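Local coordinates for oligogalacturonate lyase (Vibrio parahaemolyticus RIMD 2210633, PDB 3C5M), which probably cleaves oligogalacturonides, short fragments of pectin, as a manganese-binding lyase built on a seven-bladed beta-propeller, at residues V15-Q20 with L335-T340; V21-L26 with Y378-P383. All blocks are in the same frame, centred on the assembly; numbering follows the deposited sequence.

Interaction 1 (V15-Q20 with L335-T340); sequences VDSDTQ and LCKHST
K337 meets D16 twice, once through its backbone and once through its side chain, and the two encounters differ in kind. The backbone N of K337 gives a weak, bent hydrogen bond to D16 OD2 at 2.8 Å, with an angle of 123° at the hydrogen. The side chain then returns to the same carboxylate: its lysine chain runs at about a right angle to the aspartate, bends at its last two torsions and brings NZ to 3.4 Å from both D16 OD1 and D16 OD2, a salt bridge whose hydrogen bond to OD2 is weak. A few residues along, T19 OG1 donates to the carbonyl of L335, with 2.8 Å between T19 OG1 and L335 O. That hydroxyl sits between the backbone N and the carbonyl carbon of T19 (chi1 59°), which directs it at the strand, and OG1 comes in tilted slightly from the plane of the L335 carbonyl.

Behind this first shell, the 15-20 turn is organised by the same aspartate. D18 N donates to D16 OD1 at 2.8 Å, an Asx turn. T19 N reaches D16 OD1 at 3.2 Å, from the opposite face of the carboxylate plane. The Q20 N to D16 O bond closes the turn. Further out, S17 OG donates to D18 OD2 from above the carboxylate plane, and D18 OD2 remains 4.1 Å from K337 NZ, beyond a salt bridge. K337 and D18 also touch F321 of the adjoining strand.

The contact thus joins the turn linking strands 12-15 and 22-25 to the edge strand of the preceding sheet. In its chemistry OD1 holds the turn's two N-H groups, OD2 takes the backbone N of K337, and both oxygens share the ammonium, which would probably stabilise the buried carboxylate as an anion.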
ATOM      1  N   VAL A  15     -15.189  19.262  11.807  1.00 45.08           N
ATOM      2  CA  VAL A  15     -13.957  19.686  12.451  1.00 40.93           C
ATOM      3  C   VAL A  15     -13.584  18.730  13.565  1.00 38.17           C
ATOM      4  O   VAL A  15     -14.418  18.387  14.397  1.00 46.08           O
ATOM      5  CB  VAL A  15     -14.108  21.104  13.024  1.00 41.30           C
ATOM      6  CG1 VAL A  15     -12.827  21.543  13.704  1.00 45.38           C
ATOM      7  CG2 VAL A  15     -14.480  22.067  11.909  1.00 38.65           C
ATOM      8  N   ASP A  16     -12.331  18.294  13.578  1.00 43.50           N
ATOM      9  CA  ASP A  16     -11.881  17.374  14.610  1.00 49.39           C
ATOM     10  C   ASP A  16     -11.920  18.083  15.958  1.00 53.37           C
ATOM     11  O   ASP A  16     -11.395  19.193  16.102  1.00 51.81           O
ATOM     12  CB  ASP A  16     -10.466  16.893  14.302  1.00 53.95           C
ATOM     13  CG  ASP A  16     -10.025  15.784  15.218  1.00 51.75           C
ATOM     14  OD1 ASP A  16      -9.656  16.079  16.369  1.00 53.46           O
ATOM     15  OD2 ASP A  16     -10.065  14.612  14.785  1.00 63.70           O
ATOM     16  N   SER A  17     -12.547  17.437  16.938  1.00 52.25           N
ATOM     17  CA  SER A  17     -12.686  18.002  18.280  1.00 56.70           C
ATOM     18  C   SER A  17     -11.387  18.251  19.054  1.00 57.21           C
ATOM     19  O   SER A  17     -11.378  19.052  19.991  1.00 63.48           O
ATOM     20  CB  SER A  17     -13.606  17.116  19.120  1.00 47.51           C
ATOM     21  OG  SER A  17     -13.085  15.811  19.206  1.00 41.75           O
ATOM     22  N   ASP A  18     -10.299  17.583  18.668  1.00 58.24           N
ATOM     23  CA  ASP A  18      -9.020  17.745  19.364  1.00 54.64           C
ATOM     24  C   ASP A  18      -7.972  18.593  18.647  1.00 53.42           C
ATOM     25  O   ASP A  18      -7.095  19.163  19.297  1.00 54.65           O
ATOM     26  CB  ASP A  18      -8.398  16.376  19.686  1.00 61.29           C
ATOM     27  CG  ASP A  18      -9.224  15.560  20.686  1.00 73.75           C
ATOM     28  OD1 ASP A  18      -8.694  14.557  21.223  1.00 68.14           O
ATOM     29  OD2 ASP A  18     -10.404  15.914  20.932  1.00 83.22           O
ATOM     30  N   THR A  19      -8.056  18.690  17.323  1.00 54.14           N
ATOM     31  CA  THR A  19      -7.065  19.453  16.568  1.00 47.85           C
ATOM     32  C   THR A  19      -7.651  20.591  15.756  1.00 47.19           C
ATOM     33  O   THR A  19      -6.913  21.418  15.206  1.00 47.40           O
ATOM     34  CB  THR A  19      -6.308  18.535  15.609  1.00 48.94           C
ATOM     35  OG1 THR A  19      -7.246  17.931  14.714  1.00 46.59           O
ATOM     36  CG2 THR A  19      -5.569  17.448  16.372  1.00 38.15           C
ATOM     37  N   GLN A  20      -8.980  20.620  15.684  1.00 51.03           N
ATOM     38  CA  GLN A  20      -9.714  21.639  14.931  1.00 49.03           C
ATOM     39  C   GLN A  20      -9.502  21.483  13.428  1.00 50.20           C
ATOM     40  O   GLN A  20     -10.071  22.232  12.631  1.00 61.34           O
ATOM     41  CB  GLN A  20      -9.295  23.054  15.366  1.00 44.55           C
ATOM     42  CG  GLN A  20     -10.042  23.610  16.579  1.00 41.27           C
ATOM     43  CD  GLN A  20     -10.016  22.672  17.777  1.00 45.32           C
ATOM     44  OE1 GLN A  20     -11.065  22.190  18.224  1.00 48.03           O
ATOM     45  NE2 GLN A  20      -8.818  22.401  18.298  1.00 31.67           N
ATOM     46  N   LEU A 335      -2.378  15.208  13.353  1.00 35.44           N
ATOM     47  CA  LEU A 335      -3.140  15.928  12.321  1.00 44.07           C
ATOM     48  C   LEU A 335      -4.589  16.026  12.755  1.00 44.05           C
ATOM     49  O   LEU A 335      -5.108  17.097  13.052  1.00 46.60           O
ATOM     50  CB  LEU A 335      -3.085  15.191  10.971  1.00 49.77           C
ATOM     51  CG  LEU A 335      -3.182  16.011   9.674  1.00 51.74           C
ATOM     52  CD1 LEU A 335      -3.608  15.104   8.524  1.00 35.32           C
ATOM     53  CD2 LEU A 335      -4.163  17.151   9.840  1.00 55.22           C
ATOM     54  N   CYS A 336      -5.250  14.883  12.766  1.00 45.99           N
ATOM     55  CA  CYS A 336      -6.631  14.830  13.171  1.00 40.55           C
ATOM     56  C   CYS A 336      -6.772  13.465  13.776  1.00 38.12           C
ATOM     57  O   CYS A 336      -5.777  12.827  14.126  1.00 35.00           O
ATOM     58  CB  CYS A 336      -7.575  14.988  11.975  1.00 38.74           C
ATOM     59  SG  CYS A 336      -7.565  13.600  10.827  1.00 41.00           S
ATOM     60  N   LYS A 337      -8.003  13.003  13.876  1.00 38.57           N
ATOM     61  CA  LYS A 337      -8.256  11.717  14.483  1.00 40.07           C
ATOM     62  C   LYS A 337      -8.981  10.803  13.503  1.00 36.17           C
ATOM     63  O   LYS A 337      -9.909  11.235  12.836  1.00 40.41           O
ATOM     64  CB  LYS A 337      -9.074  11.963  15.756  1.00 38.35           C
ATOM     65  CG  LYS A 337      -9.161  10.804  16.709  1.00 48.12           C
ATOM     66  CD  LYS A 337      -9.547  11.247  18.125  1.00 49.64           C
ATOM     67  CE  LYS A 337     -10.937  11.889  18.205  1.00 53.33           C
ATOM     68  NZ  LYS A 337     -10.933  13.325  17.794  1.00 45.03           N
ATOM     69  N   HIS A 338      -8.535   9.552  13.394  1.00 36.95           N
ATOM     70  CA  HIS A 338      -9.179   8.592  12.500  1.00 42.79           C
ATOM     71  C   HIS A 338     -10.124   7.684  13.278  1.00 40.22           C
ATOM     72  O   HIS A 338     -11.103   7.192  12.730  1.00 42.40           O
ATOM     73  CB  HIS A 338      -8.134   7.753  11.722  1.00 44.18           C
ATOM     74  CG  HIS A 338      -7.297   6.849  12.578  1.00 42.95           C
ATOM     75  ND1 HIS A 338      -7.810   5.747  13.232  1.00 39.86           N
ATOM     76  CD2 HIS A 338      -5.975   6.877  12.873  1.00 40.84           C
ATOM     77  CE1 HIS A 338      -6.839   5.137  13.893  1.00 34.31           C
ATOM     78  NE2 HIS A 338      -5.715   5.803  13.691  1.00 26.31           N
ATOM     79  N   SER A 339      -9.826   7.475  14.558  1.00 43.85           N
ATOM     80  CA  SER A 339     -10.660   6.647  15.437  1.00 48.24           C
ATOM     81  C   SER A 339     -11.234   5.427  14.740  1.00 46.12           C
ATOM     82  O   SER A 339     -12.449   5.306  14.591  1.00 43.26           O
ATOM     83  CB  SER A 339     -11.823   7.470  16.009  1.00 43.96           C
ATOM     84  OG  SER A 339     -11.363   8.526  16.839  1.00 43.14           O
ATOM     85  N   THR A 340     -10.370   4.515  14.323  1.00 43.00           N
ATOM     86  CA  THR A 340     -10.853   3.329  13.646  1.00 46.41           C
ATOM     87  C   THR A 340     -10.833   2.134  14.593  1.00 47.03           C
ATOM     88  O   THR A 340      -9.973   2.037  15.466  1.00 45.92           O
ATOM     89  CB  THR A 340      -9.992   3.012  12.398  1.00 47.03           C
ATOM     90  OG1 THR A 340     -10.611   1.968  11.635  1.00 45.19           O
ATOM     91  CG2 THR A 340      -8.593   2.563  12.809  1.00 36.92           C
TER

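Interaction 2 (V21-L26 with Y378-P383); sequences VKVTRL and YIADVP
V23 and A380 face each other as a non-hydrogen-bonded antiparallel pair, CG2 of V23 lying 3.9 Å from CB of A380, while V23 CG1 reaches CB of Y378 at 4.0 Å. On the same face, R25 runs its aliphatic part obliquely along the Y378 ring, with R25 CG 3.3 Å from Y378 CE2. Its guanidinium plane stands 86° from the ring, and the polar ends go elsewhere: R25 NH1 to E12, R25 NE to the carbonyl of T27, Y378 OH to E372. The reverse face carries I379, where L26 CD2 packs 3.6 Å from both CG1 and CD1 of I379, the side chains crossing at about a right angle.

Between the faces, T24 and I379 form a reciprocal pair, T24 N to I379 O at 3.1 Å and I379 N to T24 O at 2.9 Å. The ladder ends with D381 N bonded to K22 O at 2.8 Å. At this polar edge K22 NZ and D381 OD2 stay 4.3 Å apart, too far for a salt bridge.

Strand 22-25 thereby lies between 12-15 and 376-381, the latter continuing to 364-369, so that strands from near the N-terminus and the last strand of the chain share one sheet, the "velcro" closure familiar from beta-propellers.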
ATOM      1  N   VAL A  21      -8.691  20.505  13.037  1.00 48.06           N
ATOM      2  CA  VAL A  21      -8.417  20.283  11.623  1.00 44.36           C
ATOM      3  C   VAL A  21      -9.670  19.828  10.879  1.00 41.95           C
ATOM      4  O   VAL A  21     -10.476  19.060  11.408  1.00 37.94           O
ATOM      5  CB  VAL A  21      -7.302  19.244  11.439  1.00 41.22           C
ATOM      6  CG1 VAL A  21      -7.130  18.935   9.970  1.00 42.09           C
ATOM      7  CG2 VAL A  21      -6.007  19.768  12.023  1.00 27.56           C
ATOM      8  N   LYS A  22      -9.848  20.321   9.657  1.00 38.20           N
ATOM      9  CA  LYS A  22     -11.017  19.945   8.868  1.00 41.26           C
ATOM     10  C   LYS A  22     -10.861  18.564   8.243  1.00 42.70           C
ATOM     11  O   LYS A  22      -9.791  18.198   7.749  1.00 43.56           O
ATOM     12  CB  LYS A  22     -11.297  20.973   7.766  1.00 37.21           C
ATOM     13  CG  LYS A  22     -11.956  22.243   8.259  1.00 36.55           C
ATOM     14  CD  LYS A  22     -12.394  23.153   7.128  1.00 36.27           C
ATOM     15  CE  LYS A  22     -11.224  23.785   6.407  1.00 31.67           C
ATOM     16  NZ  LYS A  22     -11.690  24.644   5.274  1.00 47.14           N
ATOM     17  N   VAL A  23     -11.945  17.802   8.284  1.00 38.03           N
ATOM     18  CA  VAL A  23     -11.974  16.458   7.736  1.00 36.41           C
ATOM     19  C   VAL A  23     -13.268  16.288   6.972  1.00 42.85           C
ATOM     20  O   VAL A  23     -14.353  16.557   7.488  1.00 43.83           O
ATOM     21  CB  VAL A  23     -11.963  15.390   8.819  1.00 26.43           C
ATOM     22  CG1 VAL A  23     -12.085  14.038   8.179  1.00 22.04           C
ATOM     23  CG2 VAL A  23     -10.696  15.492   9.638  1.00 30.92           C
ATOM     24  N   THR A  24     -13.161  15.812   5.743  1.00 45.71           N
ATOM     25  CA  THR A  24     -14.347  15.639   4.938  1.00 39.65           C
ATOM     26  C   THR A  24     -14.538  14.188   4.503  1.00 33.90           C
ATOM     27  O   THR A  24     -13.596  13.531   4.087  1.00 40.73           O
ATOM     28  CB  THR A  24     -14.295  16.642   3.747  1.00 40.78           C
ATOM     29  OG1 THR A  24     -15.102  16.169   2.664  1.00 35.42           O
ATOM     30  CG2 THR A  24     -12.868  16.872   3.314  1.00 41.49           C
ATOM     31  N   ARG A  25     -15.767  13.695   4.645  1.00 35.31           N
ATOM     32  CA  ARG A  25     -16.130  12.317   4.301  1.00 35.13           C
ATOM     33  C   ARG A  25     -16.618  12.271   2.844  1.00 38.70           C
ATOM     34  O   ARG A  25     -17.540  12.997   2.477  1.00 42.72           O
ATOM     35  CB  ARG A  25     -17.243  11.838   5.241  1.00 25.75           C
ATOM     36  CG  ARG A  25     -17.449  10.342   5.275  1.00 39.63           C
ATOM     37  CD  ARG A  25     -18.799   9.964   5.862  1.00 42.32           C
ATOM     38  NE  ARG A  25     -19.898  10.396   5.000  1.00 49.77           N
ATOM     39  CZ  ARG A  25     -20.844  11.245   5.373  1.00 46.60           C
ATOM     40  NH1 ARG A  25     -20.828  11.754   6.598  1.00 42.94           N
ATOM     41  NH2 ARG A  25     -21.795  11.594   4.519  1.00 52.34           N
ATOM     42  N   LEU A  26     -16.007  11.418   2.022  1.00 33.46           N
ATOM     43  CA  LEU A  26     -16.369  11.313   0.613  1.00 22.41           C
ATOM     44  C   LEU A  26     -17.485  10.322   0.308  1.00 30.17           C
ATOM     45  O   LEU A  26     -18.327  10.569  -0.557  1.00 25.78           O
ATOM     46  CB  LEU A  26     -15.145  10.923  -0.214  1.00 26.76           C
ATOM     47  CG  LEU A  26     -13.953  11.871  -0.345  1.00 26.81           C
ATOM     48  CD1 LEU A  26     -14.456  13.266  -0.612  1.00 10.49           C
ATOM     49  CD2 LEU A  26     -13.111  11.843   0.900  1.00 37.39           C
ATOM     50  N   TYR A 378     -12.241   9.197   4.023  1.00 34.56           N
ATOM     51  CA  TYR A 378     -12.145  10.599   4.442  1.00 27.13           C
ATOM     52  C   TYR A 378     -10.884  11.229   3.895  1.00 22.79           C
ATOM     53  O   TYR A 378      -9.952  10.536   3.508  1.00 40.19           O
ATOM     54  CB  TYR A 378     -12.088  10.709   5.971  1.00 27.22           C
ATOM     55  CG  TYR A 378     -13.253  10.087   6.708  1.00 31.33           C
ATOM     56  CD1 TYR A 378     -13.316   8.715   6.924  1.00 29.47           C
ATOM     57  CD2 TYR A 378     -14.310  10.873   7.161  1.00 36.23           C
ATOM     58  CE1 TYR A 378     -14.405   8.135   7.567  1.00 43.35           C
ATOM     59  CE2 TYR A 378     -15.405  10.304   7.810  1.00 45.44           C
ATOM     60  CZ  TYR A 378     -15.448   8.932   8.005  1.00 46.27           C
ATOM     61  OH  TYR A 378     -16.542   8.353   8.620  1.00 53.09           O
ATOM     62  N   ILE A 379     -10.863  12.550   3.858  1.00 22.53           N
ATOM     63  CA  ILE A 379      -9.687  13.281   3.428  1.00 18.14           C
ATOM     64  C   ILE A 379      -9.524  14.385   4.459  1.00 30.75           C
ATOM     65  O   ILE A 379     -10.365  15.276   4.566  1.00 35.79           O
ATOM     66  CB  ILE A 379      -9.855  13.922   2.035  1.00 22.80           C
ATOM     67  CG1 ILE A 379      -9.696  12.867   0.946  1.00 27.38           C
ATOM     68  CG2 ILE A 379      -8.813  15.009   1.834  1.00 24.90           C
ATOM     69  CD1 ILE A 379     -10.067  13.343  -0.412  1.00 10.37           C
ATOM     70  N   ALA A 380      -8.449  14.318   5.233  1.00 33.40           N
ATOM     71  CA  ALA A 380      -8.198  15.323   6.249  1.00 33.66           C
ATOM     72  C   ALA A 380      -7.319  16.428   5.677  1.00 42.58           C
ATOM     73  O   ALA A 380      -6.283  16.156   5.075  1.00 45.01           O
ATOM     74  CB  ALA A 380      -7.518  14.687   7.455  1.00 29.34           C
ATOM     75  N   ASP A 381      -7.735  17.677   5.866  1.00 47.37           N
ATOM     76  CA  ASP A 381      -6.964  18.820   5.395  1.00 47.27           C
ATOM     77  C   ASP A 381      -5.632  18.823   6.116  1.00 40.79           C
ATOM     78  O   ASP A 381      -5.504  18.216   7.172  1.00 41.68           O
ATOM     79  CB  ASP A 381      -7.720  20.123   5.677  1.00 52.33           C
ATOM     80  CG  ASP A 381      -8.704  20.484   4.566  1.00 65.70           C
ATOM     81  OD1 ASP A 381      -9.438  19.584   4.072  1.00 68.01           O
ATOM     82  OD2 ASP A 381      -8.753  21.679   4.190  1.00 65.28           O
ATOM     83  N   VAL A 382      -4.636  19.480   5.538  1.00 37.64           N
ATOM     84  CA  VAL A 382      -3.324  19.558   6.172  1.00 48.45           C
ATOM     85  C   VAL A 382      -2.805  20.978   6.093  1.00 50.38           C
ATOM     86  O   VAL A 382      -2.113  21.347   5.143  1.00 56.95           O
ATOM     87  CB  VAL A 382      -2.288  18.627   5.502  1.00 39.22           C
ATOM     88  CG1 VAL A 382      -0.955  18.735   6.222  1.00 32.12           C
ATOM     89  CG2 VAL A 382      -2.785  17.200   5.525  1.00 38.37           C
ATOM     90  N   PRO A 383      -3.128  21.796   7.101  1.00 50.67           N
ATOM     91  CA  PRO A 383      -2.698  23.193   7.160  1.00 55.83           C
ATOM     92  C   PRO A 383      -1.188  23.364   6.997  1.00 59.87           C
ATOM     93  O   PRO A 383      -0.424  22.421   7.191  1.00 58.57           O
ATOM     94  CB  PRO A 383      -3.206  23.647   8.527  1.00 57.67           C
ATOM     95  CG  PRO A 383      -3.229  22.381   9.318  1.00 59.14           C
ATOM     96  CD  PRO A 383      -3.805  21.404   8.345  1.00 47.34           C
TER

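Overall arrangement
Segments 15-20 and 21-26 are consecutive, while their partners 335-340 and 378-383 come from different sheets; the centres of interactions 1 and 2 are 9 Å apart, yet the two do different work. Interaction 2 lies within a single sheet, knitting an N-terminal strand to the C-terminal one; interaction 1 reaches across to the neighbouring sheet. They meet directly: D16 N probably hydrogen-bonds to V21 O at 3.0 Å, and C336 SG packs against A380 CB at 3.5 Å, so strand 334-337 touches both the turn and the closing sheet. The manganese ligands H287, Q350, H353 and H355 lie apart from interaction 1, whereas the Y378 side chain of interaction 2 is about 11 Å from that of H355.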